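Local coordinates for protein 3,6-diketocamphane 1,6 monooxygenase (Pseudomonas putida, PDB 4UWM) that catalyses the FMNH2- and oxygen-dependent Baeyer-Villiger oxidation of a diketocamphane to a lactone, a step in the breakdown of (-)-camphor, at residues 73-78 / 101-106; 140-145 / 163-168; 203-208 / 230-235; 325-330 / 367-372. All blocks are in the same frame, centred on the assembly; numbering follows the deposited sequence.

Contact 1 (73-78 / 101-106); sequences FAPMAH and GRYFLG. With FMN (flavin mononucleotide), chain C.
The CB of A74 sits over one face of the F104 ring, 3.5 Å from the ring centroid and 8° off its normal. The imidazole of H78 has P75 CB over the centre of one face, while L105 CD1 meets its edge at CD2, 3.6 Å away. A water lies in the plane of the same imidazole. It is hydrogen-bonded to H78 NE2 and Y103 OH and so joins the two segments; H78 ND1 is held by E45. P75 lies across the Y103 side chain at about a right angle, with its CG and CD near OH. F104 takes the chi1 of 61°, with CG between the backbone N and the carbonyl carbon, which lays the ring over A74 of the neighbouring strand. In one of its two conformers, M76 CE reaches F104 CE2 at 4.0 Å. With an alanine in place of F104, A74 CB would probably lose the ring face it packs on, leaving a gap there.

The backbones are parallel neighbours in the beta-alpha-beta unit of strand 72-79, helix 85-98 and strand 105-108, part of the TIM barrel. F73 N binds R102 O, and F104 N binds F73 O at 2.9 Å. Further on, G106 N binds P75 O and H78 N binds G106 O.

A cis peptide joins M76 to A77. M76 O accepts FMN N3 at 2.9 Å and also S44 OG. The apolar and backbone contacts probably hold the break in strand 72-79, where the M76 carbonyl accepts the flavin N3-H.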
# COMPACT_ATOMS: atom_id res chain seq x y z
N PHE A 73 2.49 5.86 -13.22
CA PHE A 73 3.24 4.97 -12.31
C PHE A 73 3.04 3.50 -12.64
O PHE A 73 1.96 3.13 -13.09
CB PHE A 73 2.80 5.20 -10.87
CG PHE A 73 3.12 6.56 -10.34
CD1 PHE A 73 4.38 6.83 -9.80
CD2 PHE A 73 2.16 7.56 -10.35
CE1 PHE A 73 4.66 8.09 -9.29
CE2 PHE A 73 2.44 8.83 -9.83
CZ PHE A 73 3.70 9.09 -9.32
N ALA A 74 4.05 2.68 -12.39
CA ALA A 74 3.89 1.24 -12.50
C ALA A 74 4.74 0.53 -11.47
O ALA A 74 5.94 0.81 -11.36
CB ALA A 74 4.28 0.74 -13.90
N PRO A 75 4.14 -0.42 -10.73
CA PRO A 75 5.00 -1.38 -10.06
C PRO A 75 5.72 -2.20 -11.12
O PRO A 75 5.09 -2.64 -12.12
CB PRO A 75 4.00 -2.25 -9.24
CG PRO A 75 2.73 -2.15 -10.00
CD PRO A 75 2.70 -0.76 -10.60
N MET A 76 7.01 -2.41 -10.93
CA MET A 76 7.82 -3.13 -11.92
C MET A 76 8.82 -4.06 -11.24
O MET A 76 10.03 -3.75 -11.14
CB MET A 76 8.54 -2.13 -12.83
CG MET A 76 9.22 -2.75 -14.06
SD MET A 76 8.01 -3.60 -15.11
CE MET A 76 6.99 -2.20 -15.60
N ALA A 77 8.35 -5.22 -10.78
CA ALA A 77 6.98 -5.74 -10.97
C ALA A 77 6.36 -6.20 -9.66
O ALA A 77 7.07 -6.63 -8.74
CB ALA A 77 7.05 -6.93 -11.92
N HIS A 78 5.03 -6.20 -9.58
CA HIS A 78 4.40 -7.00 -8.51
C HIS A 78 4.72 -8.47 -8.73
O HIS A 78 4.58 -8.99 -9.84
CB HIS A 78 2.88 -6.80 -8.51
CG HIS A 78 2.43 -5.53 -7.87
ND1 HIS A 78 2.92 -5.08 -6.66
CD2 HIS A 78 1.46 -4.65 -8.24
CE1 HIS A 78 2.30 -3.95 -6.34
NE2 HIS A 78 1.43 -3.66 -7.28
N GLY A 101 -6.15 6.53 -13.97
CA GLY A 101 -5.56 5.78 -15.07
C GLY A 101 -4.12 6.10 -15.44
O GLY A 101 -3.59 5.53 -16.39
N ARG A 102 -3.47 7.00 -14.68
CA ARG A 102 -2.03 7.24 -14.84
C ARG A 102 -1.28 6.11 -14.19
O ARG A 102 -0.51 6.33 -13.24
CB ARG A 102 -1.59 8.56 -14.17
CG ARG A 102 -2.28 9.82 -14.66
CD ARG A 102 -1.69 11.06 -14.00
NE ARG A 102 -2.07 11.26 -12.60
CZ ARG A 102 -1.22 11.47 -11.59
NH1 ARG A 102 0.10 11.50 -11.78
NH2 ARG A 102 -1.69 11.68 -10.38
N TYR A 103 -1.47 4.90 -14.72
CA TYR A 103 -1.03 3.69 -14.04
C TYR A 103 -0.86 2.61 -15.06
O TYR A 103 -1.64 2.54 -16.00
CB TYR A 103 -2.09 3.30 -12.97
CG TYR A 103 -1.78 2.01 -12.27
CD1 TYR A 103 -2.20 0.79 -12.79
CD2 TYR A 103 -1.04 2.01 -11.08
CE1 TYR A 103 -1.88 -0.40 -12.18
CE2 TYR A 103 -0.72 0.82 -10.44
CZ TYR A 103 -1.15 -0.38 -10.99
OH TYR A 103 -0.83 -1.58 -10.40
N PHE A 104 0.16 1.76 -14.91
CA PHE A 104 0.15 0.47 -15.58
C PHE A 104 0.80 -0.55 -14.69
O PHE A 104 1.41 -0.20 -13.68
CB PHE A 104 0.73 0.51 -17.03
CG PHE A 104 2.17 0.94 -17.13
CD1 PHE A 104 2.52 2.28 -17.05
CD2 PHE A 104 3.18 -0.01 -17.34
CE1 PHE A 104 3.85 2.68 -17.15
CE2 PHE A 104 4.52 0.38 -17.44
CZ PHE A 104 4.84 1.74 -17.36
N LEU A 105 0.66 -1.83 -15.04
CA LEU A 105 0.99 -2.92 -14.14
C LEU A 105 2.10 -3.83 -14.65
O LEU A 105 1.92 -4.57 -15.64
CB LEU A 105 -0.29 -3.75 -13.84
CG LEU A 105 -0.14 -5.09 -13.13
CD1 LEU A 105 0.32 -4.89 -11.68
CD2 LEU A 105 -1.47 -5.85 -13.19
N GLY A 106 3.23 -3.84 -13.95
CA GLY A 106 4.25 -4.84 -14.20
C GLY A 106 3.98 -6.07 -13.38
O GLY A 106 3.70 -5.96 -12.18
N1 FMN C . 12.72 -7.62 -12.99
C2 FMN C . 11.67 -6.77 -12.80
O2 FMN C . 10.51 -7.22 -12.77
N3 FMN C . 11.83 -5.44 -12.65
C4 FMN C . 13.04 -4.86 -12.67
O4 FMN C . 13.13 -3.63 -12.52
C4A FMN C . 14.24 -5.72 -12.87
N5 FMN C . 15.50 -5.21 -12.89
C5A FMN C . 16.58 -6.00 -13.07
C6 FMN C . 17.86 -5.44 -13.10
C7 FMN C . 18.99 -6.24 -13.28
C7M FMN C . 20.36 -5.61 -13.31
C8 FMN C . 18.82 -7.71 -13.45
C8M FMN C . 19.99 -8.62 -13.65
C9 FMN C . 17.54 -8.27 -13.43
C9A FMN C . 16.41 -7.48 -13.25
N10 FMN C . 15.11 -8.05 -13.23
C10 FMN C . 14.00 -7.18 -13.03
C1' FMN C . 14.92 -9.50 -13.38
C2' FMN C . 14.59 -9.89 -14.81
O2' FMN C . 13.56 -9.02 -15.28
C3' FMN C . 14.12 -11.34 -14.89
O3' FMN C . 15.26 -12.17 -15.18
C4' FMN C . 13.03 -11.50 -15.95
O4' FMN C . 11.77 -11.05 -15.43
C5' FMN C . 12.90 -12.92 -16.47
O5' FMN C . 13.67 -12.96 -17.66
P FMN C . 13.60 -14.13 -18.75
O1P FMN C . 12.17 -14.56 -18.85
O2P FMN C . 14.09 -13.39 -19.96
O3P FMN C . 14.53 -15.17 -18.20
O HOH W 1 -0.18 -1.46 -7.75

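Contact 2 (140-145 / 163-168); sequences NDMVRE and GKYWDA
E145 OE2 is gripped by two backbone donors, W166 N at 2.9 Å and Y165 N at 3.1 Å. Both come from its syn side, and W166 N stands 28° out of the carboxylate plane. The other oxygen, OE1, takes weak bonds from K164 N and Y165 N. With CG anti to the backbone N (chi1 -174°) and the chain extended beyond it, E145 reaches from the helix into the turn of 163-166. The three amides probably favour the charged carboxylate. Replacing E145 by an alanine would probably leave the amides of Y165 and W166 without their acceptor and the turn less firmly tied to the helix.

M142 CG lies over the centre of one Y165 ring face, 3.4 Å from the centroid and 1° off the normal. Its SD is over the same face, a Met-aromatic contact at 4.4 Å from the ring centroid. K164 CB lies over the opposite face, toward the rim. The indole of W166 is met at its edge: M142 O lies in plane, 3.3 Å from CZ3.

A water joins the polar ends of D141, K164 and Y165. It donates to D141 OD2, hydrogen-bonds to Y165 OH and, in one of two lysine conformers, accepts from K164 NZ. The hydroxyl is also bonded to N138 N.

G163 N bonds to W166 O across the turn. Strands 159-162 and 167-170 run antiparallel on either side of it. The arrangement is a beta hairpin whose connecting turn is fastened by a helix carboxylate to helix 139-155.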
# COMPACT_ATOMS: atom_id res chain seq x y z
N ASN A 140 6.35 -19.72 -12.36
CA ASN A 140 5.67 -19.28 -13.60
C ASN A 140 4.21 -19.73 -13.70
O ASN A 140 3.35 -18.99 -14.20
CB ASN A 140 6.46 -19.70 -14.85
CG ASN A 140 7.79 -18.96 -14.98
OD1 ASN A 140 7.91 -17.77 -14.67
ND2 ASN A 140 8.80 -19.68 -15.43
N ASP A 141 3.92 -20.94 -13.21
CA ASP A 141 2.54 -21.43 -13.12
C ASP A 141 1.74 -20.58 -12.12
O ASP A 141 0.57 -20.26 -12.37
CB ASP A 141 2.50 -22.89 -12.66
CG ASP A 141 3.04 -23.86 -13.70
OD1 ASP A 141 3.15 -23.50 -14.89
OD2 ASP A 141 3.32 -25.02 -13.31
N MET A 142 2.38 -20.24 -11.00
CA MET A 142 1.80 -19.29 -10.04
C MET A 142 1.45 -17.95 -10.69
O MET A 142 0.34 -17.44 -10.48
CB MET A 142 2.70 -19.11 -8.81
CG MET A 142 2.84 -20.38 -8.03
SD MET A 142 3.90 -20.30 -6.59
CE MET A 142 2.78 -19.65 -5.35
N VAL A 143 2.36 -17.39 -11.49
CA VAL A 143 2.08 -16.15 -12.23
C VAL A 143 0.85 -16.28 -13.12
O VAL A 143 -0.01 -15.40 -13.15
CB VAL A 143 3.31 -15.63 -13.05
CG1 VAL A 143 2.94 -14.48 -13.98
CG2 VAL A 143 4.46 -15.23 -12.12
N ARG A 144 0.76 -17.40 -13.85
CA ARG A 144 -0.36 -17.65 -14.76
C ARG A 144 -1.71 -17.73 -14.04
O ARG A 144 -2.69 -17.14 -14.47
CB ARG A 144 -0.11 -18.95 -15.54
CG ARG A 144 -0.70 -18.99 -16.93
CD ARG A 144 -0.28 -20.26 -17.67
NE ARG A 144 1.16 -20.52 -17.55
CZ ARG A 144 1.69 -21.59 -16.97
NH1 ARG A 144 0.90 -22.53 -16.44
NH2 ARG A 144 3.00 -21.74 -16.92
N GLU A 145 -1.76 -18.48 -12.94
CA GLU A 145 -3.01 -18.65 -12.20
C GLU A 145 -3.43 -17.33 -11.57
O GLU A 145 -4.61 -16.97 -11.59
CB GLU A 145 -2.90 -19.75 -11.13
CG GLU A 145 -4.21 -20.08 -10.41
CD GLU A 145 -4.06 -21.19 -9.38
OE1 GLU A 145 -3.37 -22.18 -9.66
OE2 GLU A 145 -4.62 -21.09 -8.29
N GLY A 163 -8.12 -23.28 -7.42
CA GLY A 163 -6.93 -23.49 -8.22
C GLY A 163 -5.90 -24.34 -7.53
O GLY A 163 -6.12 -24.81 -6.41
N LYS A 164 -4.76 -24.51 -8.18
CA LYS A 164 -3.65 -25.25 -7.60
C LYS A 164 -3.00 -24.46 -6.47
O LYS A 164 -2.49 -25.02 -5.48
CB LYS A 164 -2.60 -25.59 -8.67
CG LYS A 164 -1.69 -26.74 -8.27
CD LYS A 164 -0.45 -26.83 -9.14
CE LYS A 164 0.53 -27.83 -8.55
NZ LYS A 164 1.75 -27.94 -9.40
N TYR A 165 -3.03 -23.13 -6.60
CA TYR A 165 -2.31 -22.27 -5.67
C TYR A 165 -3.21 -21.39 -4.82
O TYR A 165 -2.87 -21.07 -3.67
CB TYR A 165 -1.28 -21.43 -6.44
CG TYR A 165 -0.24 -22.28 -7.14
CD1 TYR A 165 0.72 -22.97 -6.39
CD2 TYR A 165 -0.20 -22.39 -8.53
CE1 TYR A 165 1.67 -23.76 -7.02
CE2 TYR A 165 0.75 -23.19 -9.16
CZ TYR A 165 1.69 -23.86 -8.39
OH TYR A 165 2.67 -24.65 -8.95
N TRP A 166 -4.34 -20.97 -5.37
CA TRP A 166 -5.29 -20.16 -4.60
C TRP A 166 -6.74 -20.54 -4.83
O TRP A 166 -7.10 -21.01 -5.90
CB TRP A 166 -5.17 -18.67 -4.97
CG TRP A 166 -3.83 -18.07 -4.71
CD1 TRP A 166 -3.35 -17.62 -3.53
CD2 TRP A 166 -2.80 -17.86 -5.69
NE1 TRP A 166 -2.08 -17.12 -3.70
CE2 TRP A 166 -1.72 -17.24 -5.01
CE3 TRP A 166 -2.70 -18.10 -7.06
CZ2 TRP A 166 -0.54 -16.87 -5.66
CZ3 TRP A 166 -1.49 -17.73 -7.72
CH2 TRP A 166 -0.44 -17.12 -7.00
N ASP A 167 -7.57 -20.25 -3.83
CA ASP A 167 -9.01 -20.14 -4.05
C ASP A 167 -9.39 -18.67 -4.13
O ASP A 167 -8.93 -17.86 -3.33
CB ASP A 167 -9.77 -20.81 -2.90
CG ASP A 167 -9.50 -22.29 -2.81
OD1 ASP A 167 -9.30 -22.92 -3.87
OD2 ASP A 167 -9.44 -22.80 -1.69
N ALA A 168 -10.24 -18.31 -5.09
CA ALA A 168 -10.66 -16.93 -5.26
C ALA A 168 -11.95 -16.87 -6.05
O ALA A 168 -12.32 -17.83 -6.70
CB ALA A 168 -9.57 -16.16 -6.00
O HOH W 2 2.43 -25.80 -11.12

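Contact 3 (203-208 / 230-235); sequences FSYNSP and LKRHWE. With FMN (flavin mononucleotide), chain C.
The Y205 ring lies across the aliphatic part of R232, whose CG sits over one ring face, toward the rim, 3.7 Å from the centroid. This CH-pi contact joins the loop after strand 198-202 to helix 227-244 of the TIM barrel, at the FMN phosphate site. R232 is bent at chi2 (60°), and its guanidinium turns to N206. In one of two N206 conformers, R232 NE donates to N206 OD1 at 2.8 Å, almost straight onto the carbonyl oxygen. The amide and guanidinium planes are then nearly perpendicular.

H233 holds the loop backbone too. H233 NE2 donates to S204 O at 2.7 Å, with the oxygen near the imidazole plane. ND1 is bonded to S222 OG, so both ring nitrogens are engaged and the ring's rotation is fixed.

The loop grips FMN as well. The F203 ring, in one of its two conformers, has the flavin methyl C8M over the centre of one face. S204 N and S204 OG both donate to O2P. S207 is the N-cap of helix 208-216, and its OG also bonds to M210 N. The helix N-terminus probably adds to the pull on the phosphate. S207 OG donates to FMN O2P at 2.5 Å.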
# COMPACT_ATOMS: atom_id res chain seq x y z
N PHE A 203 15.30 -10.35 -19.21
CA PHE A 203 16.75 -10.16 -19.13
C PHE A 203 17.54 -11.13 -20.00
O PHE A 203 18.47 -10.70 -20.68
CB PHE A 203 17.31 -10.14 -17.70
CG PHE A 203 18.80 -9.86 -17.65
CD1 PHE A 203 19.29 -8.58 -17.95
CD2 PHE A 203 19.71 -10.87 -17.34
CE1 PHE A 203 20.66 -8.33 -17.92
CE2 PHE A 203 21.08 -10.62 -17.31
CZ PHE A 203 21.55 -9.34 -17.61
N SER A 204 17.16 -12.41 -20.02
CA SER A 204 17.91 -13.41 -20.78
C SER A 204 17.83 -13.19 -22.29
O SER A 204 16.93 -12.50 -22.78
CB SER A 204 17.51 -14.83 -20.37
OG SER A 204 16.21 -15.15 -20.84
N TYR A 205 18.81 -13.75 -23.01
CA TYR A 205 18.96 -13.56 -24.46
C TYR A 205 17.72 -14.04 -25.23
O TYR A 205 17.07 -13.26 -25.94
CB TYR A 205 20.22 -14.28 -24.95
CG TYR A 205 20.52 -14.06 -26.42
CD1 TYR A 205 21.02 -12.83 -26.87
CD2 TYR A 205 20.30 -15.07 -27.36
CE1 TYR A 205 21.29 -12.62 -28.21
CE2 TYR A 205 20.56 -14.86 -28.70
CZ TYR A 205 21.06 -13.64 -29.12
OH TYR A 205 21.33 -13.42 -30.45
N ASN A 206 17.41 -15.33 -25.07
CA ASN A 206 16.19 -15.92 -25.61
C ASN A 206 15.11 -15.88 -24.54
O ASN A 206 14.91 -16.85 -23.82
CB ASN A 206 16.44 -17.36 -26.08
CG ASN A 206 17.43 -17.45 -27.22
OD1 ASN A 206 17.37 -16.69 -28.19
ND2 ASN A 206 18.36 -18.40 -27.12
N SER A 207 14.43 -14.74 -24.44
CA SER A 207 13.54 -14.44 -23.30
C SER A 207 12.12 -15.03 -23.35
O SER A 207 11.29 -14.60 -24.18
CB SER A 207 13.49 -12.92 -23.11
OG SER A 207 12.74 -12.57 -21.95
N PRO A 208 11.82 -15.98 -22.45
CA PRO A 208 10.46 -16.51 -22.29
C PRO A 208 9.47 -15.41 -21.92
O PRO A 208 8.30 -15.47 -22.33
CB PRO A 208 10.60 -17.51 -21.14
CG PRO A 208 12.03 -17.91 -21.16
CD PRO A 208 12.76 -16.65 -21.52
N LEU A 230 19.35 -7.02 -27.20
CA LEU A 230 18.28 -6.07 -27.44
C LEU A 230 17.52 -6.44 -28.72
O LEU A 230 16.29 -6.43 -28.76
CB LEU A 230 18.80 -4.63 -27.49
CG LEU A 230 17.71 -3.54 -27.52
CD1 LEU A 230 16.77 -3.65 -26.32
CD2 LEU A 230 18.30 -2.14 -27.60
N LYS A 231 18.27 -6.80 -29.75
CA LYS A 231 17.65 -7.22 -31.00
C LYS A 231 16.94 -8.56 -30.84
O LYS A 231 15.81 -8.71 -31.31
CB LYS A 231 18.69 -7.25 -32.14
CG LYS A 231 19.09 -5.85 -32.60
CD LYS A 231 19.91 -5.90 -33.89
CE LYS A 231 21.31 -6.45 -33.65
NZ LYS A 231 21.91 -6.95 -34.91
N ARG A 232 17.58 -9.52 -30.17
CA ARG A 232 16.93 -10.81 -29.89
C ARG A 232 15.60 -10.65 -29.12
O ARG A 232 14.62 -11.35 -29.40
CB ARG A 232 17.88 -11.75 -29.14
CG ARG A 232 17.40 -13.20 -29.02
CD ARG A 232 17.19 -13.86 -30.38
NE ARG A 232 16.45 -15.11 -30.25
CZ ARG A 232 15.65 -15.61 -31.18
NH1 ARG A 232 15.46 -14.98 -32.33
NH2 ARG A 232 15.02 -16.75 -30.95
N HIS A 233 15.58 -9.73 -28.16
CA HIS A 233 14.36 -9.43 -27.40
C HIS A 233 13.23 -9.03 -28.34
O HIS A 233 12.13 -9.59 -28.25
CB HIS A 233 14.61 -8.34 -26.35
CG HIS A 233 15.16 -8.87 -25.06
ND1 HIS A 233 15.08 -8.17 -23.87
CD2 HIS A 233 15.79 -10.04 -24.76
CE1 HIS A 233 15.64 -8.88 -22.91
NE2 HIS A 233 16.08 -10.02 -23.43
N TRP A 234 13.50 -8.09 -29.23
CA TRP A 234 12.47 -7.64 -30.16
C TRP A 234 12.06 -8.73 -31.18
O TRP A 234 10.88 -8.84 -31.50
CB TRP A 234 12.80 -6.31 -30.84
CG TRP A 234 11.60 -5.79 -31.55
CD1 TRP A 234 11.35 -5.85 -32.88
CD2 TRP A 234 10.45 -5.20 -30.94
NE1 TRP A 234 10.13 -5.31 -33.16
CE2 TRP A 234 9.54 -4.90 -31.99
CE3 TRP A 234 10.09 -4.89 -29.63
CZ2 TRP A 234 8.30 -4.31 -31.76
CZ3 TRP A 234 8.86 -4.29 -29.40
CH2 TRP A 234 7.97 -4.01 -30.46
N GLU A 235 13.03 -9.52 -31.66
CA GLU A 235 12.75 -10.69 -32.50
C GLU A 235 11.73 -11.61 -31.83
O GLU A 235 10.68 -11.91 -32.41
CB GLU A 235 14.02 -11.50 -32.77
CG GLU A 235 14.97 -10.91 -33.80
CD GLU A 235 16.21 -11.76 -34.01
OE1 GLU A 235 16.30 -12.86 -33.42
OE2 GLU A 235 17.10 -11.34 -34.77
N1 FMN C . 12.72 -7.62 -12.99
C2 FMN C . 11.67 -6.77 -12.80
O2 FMN C . 10.51 -7.22 -12.77
N3 FMN C . 11.83 -5.44 -12.65
C4 FMN C . 13.04 -4.86 -12.67
O4 FMN C . 13.13 -3.63 -12.52
C4A FMN C . 14.24 -5.72 -12.87
N5 FMN C . 15.50 -5.21 -12.89
C5A FMN C . 16.58 -6.00 -13.07
C6 FMN C . 17.86 -5.44 -13.10
C7 FMN C . 18.99 -6.24 -13.28
C7M FMN C . 20.36 -5.61 -13.31
C8 FMN C . 18.82 -7.71 -13.45
C8M FMN C . 19.99 -8.62 -13.65
C9 FMN C . 17.54 -8.27 -13.43
C9A FMN C . 16.41 -7.48 -13.25
N10 FMN C . 15.11 -8.05 -13.23
C10 FMN C . 14.00 -7.18 -13.03
C1' FMN C . 14.92 -9.50 -13.38
C2' FMN C . 14.59 -9.89 -14.81
O2' FMN C . 13.56 -9.02 -15.28
C3' FMN C . 14.12 -11.34 -14.89
O3' FMN C . 15.26 -12.17 -15.18
C4' FMN C . 13.03 -11.50 -15.95
O4' FMN C . 11.77 -11.05 -15.43
C5' FMN C . 12.90 -12.92 -16.47
O5' FMN C . 13.67 -12.96 -17.66
P FMN C . 13.60 -14.13 -18.75
O1P FMN C . 12.17 -14.56 -18.85
O2P FMN C . 14.09 -13.39 -19.96
O3P FMN C . 14.53 -15.17 -18.20

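Contact 4 (325-330 / 367-372); sequences DTVTEK and KEVAPK
The T328 and V369 side chains run antiparallel alongside each other, with the threonine hydroxyl against the valine branches. T328 OG1 is 3.6 Å from V369 CG1. The contact joins two outer helices of the TIM barrel fold, 324-338 and 356-369, near the C-terminal end of the chain. It is a small interface, and no direct hydrogen bond crosses it.

V327 meets V369 at about a right angle. Their CG1 methyls touch at 3.9 Å. Both valines place CG1 anti to the backbone N (chi1 170° in V327 and 176° in V369), which brings these branches together. V369 also rests on I331, one turn further along helix 324-338. The two valines are buried, and T328, partly exposed, lies beside them.

On T328 the two branches do different work. OG1 is beside its own backbone N, where it is bonded to P324 O of the preceding turn. CG2 is turned the other way and approaches K372 CB at 4.3 Å. K372 belongs to the 3-10 segment 370-372.

A water links the two helices. It donates to T328 OG1 at 2.6 Å and to E368 O at 3.2 Å. That carbonyl has a second partner from its own segment: in one of two lysine conformers, K372 NZ donates to E368 O at 2.8 Å, in the carbonyl plane and on a lone pair.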
# COMPACT_ATOMS: atom_id res chain seq x y z
N ASP A 325 24.30 16.74 -26.58
CA ASP A 325 24.59 16.32 -27.95
C ASP A 325 25.24 14.94 -28.01
O ASP A 325 24.83 14.09 -28.80
CB ASP A 325 25.45 17.36 -28.69
CG ASP A 325 24.68 18.63 -29.03
OD1 ASP A 325 23.49 18.54 -29.41
OD2 ASP A 325 25.27 19.72 -28.92
N THR A 326 26.25 14.71 -27.16
CA THR A 326 26.91 13.40 -27.07
C THR A 326 25.92 12.26 -26.77
O THR A 326 25.97 11.19 -27.38
CB THR A 326 28.00 13.42 -25.98
OG1 THR A 326 28.92 14.48 -26.26
CG2 THR A 326 28.74 12.09 -25.92
N VAL A 327 25.01 12.51 -25.83
CA VAL A 327 24.00 11.51 -25.48
C VAL A 327 23.01 11.31 -26.63
O VAL A 327 22.67 10.16 -26.96
CB VAL A 327 23.31 11.83 -24.13
CG1 VAL A 327 22.10 10.92 -23.89
CG2 VAL A 327 24.32 11.67 -23.00
N THR A 328 22.58 12.41 -27.25
CA THR A 328 21.69 12.34 -28.41
C THR A 328 22.29 11.50 -29.55
O THR A 328 21.60 10.66 -30.15
CB THR A 328 21.31 13.75 -28.93
OG1 THR A 328 20.76 14.52 -27.86
CG2 THR A 328 20.30 13.66 -30.07
N GLU A 329 23.57 11.72 -29.83
CA GLU A 329 24.24 10.98 -30.89
C GLU A 329 24.39 9.51 -30.52
O GLU A 329 24.17 8.64 -31.36
CB GLU A 329 25.59 11.61 -31.24
CG GLU A 329 25.46 12.85 -32.12
CD GLU A 329 26.77 13.57 -32.34
OE1 GLU A 329 27.83 12.91 -32.38
OE2 GLU A 329 26.74 14.82 -32.49
N LYS A 330 24.75 9.25 -29.26
CA LYS A 330 24.85 7.87 -28.75
C LYS A 330 23.52 7.10 -28.86
O LYS A 330 23.53 5.90 -29.16
CB LYS A 330 25.35 7.87 -27.30
CG LYS A 330 26.86 7.78 -27.18
CD LYS A 330 27.30 8.21 -25.79
CE LYS A 330 28.76 7.85 -25.54
NZ LYS A 330 29.25 8.51 -24.30
N LYS A 367 14.03 17.20 -21.58
CA LYS A 367 13.74 18.41 -22.37
C LYS A 367 14.65 18.61 -23.60
O LYS A 367 14.19 19.10 -24.63
CB LYS A 367 13.80 19.65 -21.48
CG LYS A 367 12.62 19.82 -20.55
CD LYS A 367 12.81 21.01 -19.63
CE LYS A 367 11.56 21.28 -18.81
NZ LYS A 367 11.80 22.28 -17.73
N GLU A 368 15.93 18.24 -23.48
CA GLU A 368 16.92 18.53 -24.53
C GLU A 368 17.35 17.32 -25.35
O GLU A 368 17.69 17.45 -26.52
CB GLU A 368 18.15 19.22 -23.94
CG GLU A 368 17.92 20.65 -23.47
CD GLU A 368 19.21 21.42 -23.24
OE1 GLU A 368 20.23 21.10 -23.89
OE2 GLU A 368 19.20 22.36 -22.42
N VAL A 369 17.35 16.14 -24.74
CA VAL A 369 17.80 14.95 -25.47
C VAL A 369 16.65 14.21 -26.15
O VAL A 369 16.62 14.08 -27.38
CB VAL A 369 18.64 13.99 -24.58
CG1 VAL A 369 18.99 12.72 -25.34
CG2 VAL A 369 19.90 14.66 -24.08
N ALA A 370 15.70 13.73 -25.35
CA ALA A 370 14.67 12.83 -25.87
C ALA A 370 13.74 13.45 -26.92
O ALA A 370 13.36 12.75 -27.86
CB ALA A 370 13.87 12.20 -24.72
N PRO A 371 13.36 14.74 -26.78
CA PRO A 371 12.52 15.33 -27.83
C PRO A 371 13.12 15.26 -29.24
O PRO A 371 12.38 15.29 -30.22
CB PRO A 371 12.39 16.79 -27.39
CG PRO A 371 12.51 16.72 -25.91
CD PRO A 371 13.57 15.69 -25.67
N LYS A 372 14.44 15.13 -29.33
CA LYS A 372 15.13 15.07 -30.62
C LYS A 372 15.16 13.68 -31.22
O LYS A 372 15.31 13.53 -32.42
CB LYS A 372 16.55 15.63 -30.51
CG LYS A 372 16.69 17.06 -31.02
CD LYS A 372 16.48 18.10 -29.93
CE LYS A 372 17.80 18.68 -29.47
NZ LYS A 372 17.64 19.57 -28.29
O HOH W 3 20.33 17.03 -28.27

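Overall arrangement
Contact 1 is buried in the barrel sheet, where neighbouring parallel strands meet by backbone bonds and apolar side chains. Contact 2 is a surface contact, its centre about 23 Å from the chain's centre, where a carboxylate gripping backbone amides is joined by aromatic packing. Contact 3 sets a phosphate-binding loop on an outer helix; contact 4 joins two outer helices; both are partly buried. Helix 324-338 relates them: it carries contact 4, and its T338 touches L230 and K231. Contacts 1 and 3 both touch FMN, one at the flavin ring and the other at the phosphate and ring methyl. Contact 4 lies away from the annotated sites, with few polar links. Contacts 2 and 4 lie on opposite sides of the chain's centre.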